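Local coordinates for protein protease Do-like 2, chloroplastic (Arabidopsis thaliana, PDB 4FLN) that is a chloroplast serine protease that performs the primary cleavage of photodamaged D1 protein of photosystem II, at residues T88-V93 with D120-L125. Residues are numbered along the deposited sequence; the frame is centred on the assembly and turned at random.
Sequences TNAHCV and DCDIAL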
loop_
_atom_site.group_PDB
_atom_site.type_symbol
_atom_site.label_atom_id
_atom_site.label_comp_id
_atom_site.label_asym_id
_atom_site.label_seq_id
_atom_site.Cartn_x
_atom_site.Cartn_y
_atom_site.Cartn_z
ATOM N N THR B 88 35.228 -7.907 -16.411
ATOM C CA THR B 88 34.112 -7.370 -15.638
ATOM C C THR B 88 32.758 -7.716 -16.241
ATOM O O THR B 88 32.677 -8.414 -17.238
ATOM C CB THR B 88 34.223 -5.843 -15.452
ATOM O OG1 THR B 88 33.310 -5.425 -14.431
ATOM C CG2 THR B 88 33.899 -5.109 -16.746
ATOM N N ASN B 89 31.688 -7.250 -15.612
ATOM C CA ASN B 89 30.368 -7.383 -16.202
ATOM C C ASN B 89 30.170 -6.280 -17.223
ATOM O O ASN B 89 30.728 -5.194 -17.084
ATOM C CB ASN B 89 29.277 -7.311 -15.142
ATOM C CG ASN B 89 29.184 -8.569 -14.330
ATOM O OD1 ASN B 89 29.245 -8.537 -13.101
ATOM N ND2 ASN B 89 29.050 -9.695 -15.008
ATOM N N ALA B 90 29.388 -6.548 -18.257
ATOM C CA ALA B 90 29.175 -5.530 -19.262
ATOM C C ALA B 90 28.315 -4.406 -18.687
ATOM O O ALA B 90 28.512 -3.241 -19.008
ATOM C CB ALA B 90 28.559 -6.128 -20.487
ATOM N N HIS B 91 27.383 -4.757 -17.809
ATOM C CA HIS B 91 26.481 -3.765 -17.232
ATOM C C HIS B 91 27.226 -2.754 -16.357
ATOM O O HIS B 91 26.757 -1.633 -16.156
ATOM C CB HIS B 91 25.304 -4.419 -16.490
ATOM C CG HIS B 91 25.602 -4.799 -15.068
ATOM N ND1 HIS B 91 25.637 -6.108 -14.637
ATOM C CD2 HIS B 91 25.848 -4.038 -13.974
ATOM C CE1 HIS B 91 25.902 -6.137 -13.343
ATOM N NE2 HIS B 91 26.030 -4.895 -12.915
ATOM N N CYS B 92 28.398 -3.131 -15.862
ATOM C CA CYS B 92 29.230 -2.182 -15.122
ATOM C C CYS B 92 29.684 -1.013 -16.007
ATOM O O CYS B 92 29.614 0.137 -15.595
ATOM C CB CYS B 92 30.450 -2.873 -14.484
ATOM S SG CYS B 92 30.045 -4.172 -13.298
ATOM N N VAL B 93 30.171 -1.327 -17.205
ATOM C CA VAL B 93 30.683 -0.334 -18.143
ATOM C C VAL B 93 29.667 0.073 -19.204
ATOM O O VAL B 93 29.996 0.786 -20.146
ATOM C CB VAL B 93 31.942 -0.829 -18.852
ATOM C CG1 VAL B 93 33.087 -0.962 -17.866
ATOM C CG2 VAL B 93 31.662 -2.149 -19.557
ATOM N N ASP B 120 24.684 -10.354 -23.892
ATOM C CA ASP B 120 23.838 -11.445 -23.408
ATOM C C ASP B 120 24.522 -12.411 -22.427
ATOM O O ASP B 120 23.846 -13.133 -21.692
ATOM C CB ASP B 120 23.142 -12.194 -24.565
ATOM C CG ASP B 120 24.044 -12.411 -25.761
ATOM O OD1 ASP B 120 25.057 -11.699 -25.882
ATOM O OD2 ASP B 120 23.728 -13.288 -26.594
ATOM N N CYS B 121 25.850 -12.432 -22.423
ATOM C CA CYS B 121 26.594 -13.167 -21.400
ATOM C C CYS B 121 27.082 -12.241 -20.280
ATOM O O CYS B 121 27.708 -12.695 -19.315
ATOM C CB CYS B 121 27.777 -13.899 -22.028
ATOM S SG CYS B 121 28.954 -12.797 -22.839
ATOM N N ASP B 122 26.805 -10.944 -20.435
ATOM C CA ASP B 122 27.198 -9.893 -19.486
ATOM C C ASP B 122 28.672 -9.885 -19.067
ATOM O O ASP B 122 29.006 -9.927 -17.883
ATOM C CB ASP B 122 26.287 -9.854 -18.255
ATOM C CG ASP B 122 26.448 -8.563 -17.454
ATOM O OD1 ASP B 122 26.878 -7.542 -18.037
ATOM O OD2 ASP B 122 26.149 -8.569 -16.243
ATOM N N ILE B 123 29.549 -9.820 -20.053
ATOM C CA ILE B 123 30.977 -9.787 -19.798
ATOM C C ILE B 123 31.598 -8.614 -20.547
ATOM O O ILE B 123 31.150 -8.246 -21.635
ATOM C CB ILE B 123 31.653 -11.118 -20.231
ATOM C CG1 ILE B 123 31.169 -12.274 -19.359
ATOM C CG2 ILE B 123 33.174 -11.015 -20.166
ATOM C CD1 ILE B 123 31.702 -13.613 -19.796
ATOM N N ALA B 124 32.618 -8.009 -19.955
ATOM C CA ALA B 124 33.358 -6.975 -20.652
ATOM C C ALA B 124 34.823 -7.074 -20.292
ATOM O O ALA B 124 35.177 -7.429 -19.167
ATOM C CB ALA B 124 32.811 -5.597 -20.337
ATOM N N LEU B 125 35.672 -6.789 -21.271
ATOM C CA LEU B 125 37.099 -6.772 -21.058
ATOM C C LEU B 125 37.521 -5.318 -21.035
ATOM O O LEU B 125 36.936 -4.493 -21.734
ATOM C CB LEU B 125 37.801 -7.519 -22.181
ATOM C CG LEU B 125 38.832 -8.557 -21.747
ATOM C CD1 LEU B 125 38.288 -9.388 -20.604
ATOM C CD2 LEU B 125 39.215 -9.440 -22.924
#
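H91 and D122 meet through ND1 and OD2, 3.0 Å apart, the ring nitrogen donating to the syn lone pair of the carboxylate oxygen. OD2 sits at the ring edge but 18° out of its plane. The other carboxylate oxygen is held by backbone donors, since D122 OD1 accepts from H91 N at 2.8 Å, again on its syn side, and more weakly from A90 N. D122 CG lies anti to the backbone N (chi1 -165°), which carries both oxygens across to the backbone N-H groups of A90 and H91. By similarity, H91 and D122 belong to the charge relay system completed by S200, whose side chain touches those of H91 and N89, and the contact lies in the first of the two six-stranded barrels of the chymotrypsin-like fold. An asparagine in place of D122 would probably leave H91 ND1 or the backbone N of H91 facing an NH2 group and so without its acceptor. D122 O is gripped mainly by N89 ND2 at 2.9 Å along a nearly straight N-H...O line (171°), with the oxygen in the amide plane, and A90 N adds a weak bond. Strands 85-88 and 123-129 run antiparallel, with T88 and A124 as a hydrogen-bonded pair, T88 N donating to A124 O at 2.8 Å and A124 N to T88 O at 2.7 Å. T88 OG1 is hydrogen-bonded to S77 O, whereas T88 CG2 and V93 CG2 pack against A124 CB.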